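Local coordinates for attachment invasion locus protein (Yersinia pestis, PDB 3QRA) that is an outer membrane beta-barrel protein that promotes entry of the bacterium into eukaryotic cells by a mechanism not yet known, at residues Y138-D142 with D143-G147. Sequence-based numbering, arbitrary orientation.
Sequences YSKLD and DVKVG. With C8E ((hydroxyethyloxy)tri(ethyloxy)octane), chain D.
Asp142 and Asp143 reverse the chain between Leu141 and Val144 in a type II' beta turn, and Asp142 fills its positive-phi position (phi 54°), where glycine is more usual. The turn closes a beta hairpin with a two-residue loop, joining strands 130-141 and 144-156 of the eight-stranded antiparallel barrel. Val144 N donates to Leu141 O at 2.9 Å, from above the carbonyl plane (C=O...N 126°). In the return bond, Leu141 N to Val144 O, the donor is tilted less from the carbonyl plane (21°). Further down, Ser139 and Val146 form a second hydrogen-bonded pair, N to O both ways.

Lys140 and Lys145 share one face with Tyr138 and run side by side, with Lys140 CG and Lys145 CG 4.1 Å apart. Lys140 is extended throughout. One water spans to Asp143: it accepts from Lys140 NZ at 3.1 Å and donates to Asp143 OD1 at 2.8 Å. Lys145 bends at chi3, and its NZ makes a salt bridge to Asp19. The side chains of Lys145 and Tyr138 cross obliquely, and Lys145 CG lies 3.5 Å from Tyr138 OH. Tyr138 also touches a detergent molecule.

Ser139, Leu141, Val144 and Val146 point to the other face. Contact of Ser139 and Val146 with Tyr71 of strand 66-81 is consistent with this being the barrel interior. Leu141 CD1 meets Val146 CG2 at 4.1 Å. Ser139 OG is hydrogen-bonded to Leu116 O. Near the turn, the octyl chain of another detergent passes Leu141 CB, Val144 CG2 and the Asp142 carboxylate.

As in other barrels of this topology, this hairpin probably faces the cell exterior. Lys140 NZ and Lys145 NZ are 6.0 Å apart. Their like charges are probably eased by different partners, Asp143 through water and Asp19 directly.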
loop_
_atom_site.group_PDB
_atom_site.type_symbol
_atom_site.label_atom_id
_atom_site.label_comp_id
_atom_site.label_asym_id
_atom_site.label_seq_id
_atom_site.Cartn_x
_atom_site.Cartn_y
_atom_site.Cartn_z
ATOM N N TYR A 138 5.659 4.492 -1.972
ATOM C CA TYR A 138 7.084 4.227 -2.152
ATOM C C TYR A 138 7.762 4.142 -0.792
ATOM O O TYR A 138 7.469 4.930 0.111
ATOM C CB TYR A 138 7.723 5.350 -2.966
ATOM C CG TYR A 138 9.223 5.241 -3.089
ATOM C CD1 TYR A 138 9.806 4.360 -4.000
ATOM C CD2 TYR A 138 10.064 6.032 -2.305
ATOM C CE1 TYR A 138 11.203 4.270 -4.121
ATOM C CE2 TYR A 138 11.450 5.949 -2.421
ATOM C CZ TYR A 138 12.008 5.067 -3.320
ATOM O OH TYR A 138 13.380 5.001 -3.432
ATOM N N SER A 139 8.641 3.163 -0.625
ATOM C CA SER A 139 9.455 3.106 0.582
ATOM C C SER A 139 10.837 2.596 0.217
ATOM O O SER A 139 10.964 1.622 -0.527
ATOM C CB SER A 139 8.805 2.207 1.641
ATOM O OG SER A 139 9.566 2.165 2.841
ATOM N N LYS A 140 11.874 3.262 0.716
ATOM C CA LYS A 140 13.231 2.778 0.523
ATOM C C LYS A 140 13.771 2.195 1.824
ATOM O O LYS A 140 13.881 2.889 2.837
ATOM C CB LYS A 140 14.173 3.872 -0.011
ATOM C CG LYS A 140 15.531 3.306 -0.436
ATOM C CD LYS A 140 16.336 4.283 -1.280
ATOM C CE LYS A 140 17.622 3.630 -1.778
ATOM N NZ LYS A 140 18.367 4.525 -2.694
ATOM N N LEU A 141 14.081 0.905 1.783
ATOM C CA LEU A 141 14.550 0.157 2.937
ATOM C C LEU A 141 16.021 -0.160 2.730
ATOM O O LEU A 141 16.372 -1.187 2.140
ATOM C CB LEU A 141 13.735 -1.134 3.091
ATOM C CG LEU A 141 12.207 -0.983 3.101
ATOM C CD1 LEU A 141 11.536 -2.357 3.047
ATOM C CD2 LEU A 141 11.733 -0.192 4.322
ATOM N N ASP A 142 16.875 0.738 3.213
ATOM C CA ASP A 142 18.296 0.711 2.890
ATOM C C ASP A 142 18.474 0.696 1.374
ATOM O O ASP A 142 18.114 1.655 0.705
ATOM C CB ASP A 142 19.003 -0.471 3.555
ATOM C CG ASP A 142 19.068 -0.334 5.067
ATOM O OD1 ASP A 142 19.113 0.811 5.567
ATOM O OD2 ASP A 142 19.072 -1.374 5.757
ATOM N N ASP A 143 19.009 -0.389 0.823
ATOM C CA ASP A 143 19.218 -0.441 -0.623
ATOM C C ASP A 143 18.029 -0.991 -1.415
ATOM O O ASP A 143 18.065 -1.032 -2.645
ATOM C CB ASP A 143 20.493 -1.215 -0.968
ATOM C CG ASP A 143 21.749 -0.489 -0.526
ATOM O OD1 ASP A 143 21.756 0.759 -0.511
ATOM O OD2 ASP A 143 22.730 -1.167 -0.185
ATOM N N VAL A 144 16.972 -1.396 -0.717
ATOM C CA VAL A 144 15.845 -2.047 -1.379
ATOM C C VAL A 144 14.679 -1.084 -1.567
ATOM O O VAL A 144 14.133 -0.581 -0.607
ATOM C CB VAL A 144 15.352 -3.263 -0.564
ATOM C CG1 VAL A 144 14.134 -3.906 -1.240
ATOM C CG2 VAL A 144 16.486 -4.281 -0.374
ATOM N N LYS A 145 14.292 -0.838 -2.808
ATOM C CA LYS A 145 13.177 0.069 -3.088
ATOM C C LYS A 145 11.893 -0.741 -3.274
ATOM O O LYS A 145 11.888 -1.776 -3.939
ATOM C CB LYS A 145 13.472 0.888 -4.345
ATOM C CG LYS A 145 14.683 1.813 -4.207
ATOM C CD LYS A 145 15.156 2.334 -5.551
ATOM C CE LYS A 145 16.054 1.308 -6.241
ATOM N NZ LYS A 145 16.439 1.725 -7.617
ATOM N N VAL A 146 10.817 -0.289 -2.651
ATOM C CA VAL A 146 9.523 -0.955 -2.781
ATOM C C VAL A 146 8.494 0.042 -3.285
ATOM O O VAL A 146 8.195 1.033 -2.611
ATOM C CB VAL A 146 9.020 -1.545 -1.440
ATOM C CG1 VAL A 146 7.689 -2.302 -1.649
ATOM C CG2 VAL A 146 10.071 -2.442 -0.791
ATOM N N GLY A 147 7.963 -0.213 -4.476
ATOM C CA GLY A 147 6.866 0.593 -4.991
ATOM C C GLY A 147 5.582 -0.224 -4.967
ATOM O O GLY A 147 5.576 -1.362 -5.404
HETATM C C1 C8E D . 13.508 -6.381 2.584
HETATM C C2 C8E D . 14.295 -6.212 3.879
HETATM C C3 C8E D . 15.134 -4.940 3.841
HETATM C C4 C8E D . 16.611 -5.228 3.595
HETATM C C5 C8E D . 17.453 -4.020 3.991
HETATM C C6 C8E D . 18.749 -4.439 4.676
HETATM C C7 C8E D . 18.612 -4.456 6.195
HETATM C C8 C8E D . 19.722 -5.292 6.823
HETATM O O HOH W 1 20.848 2.655 -2.353
#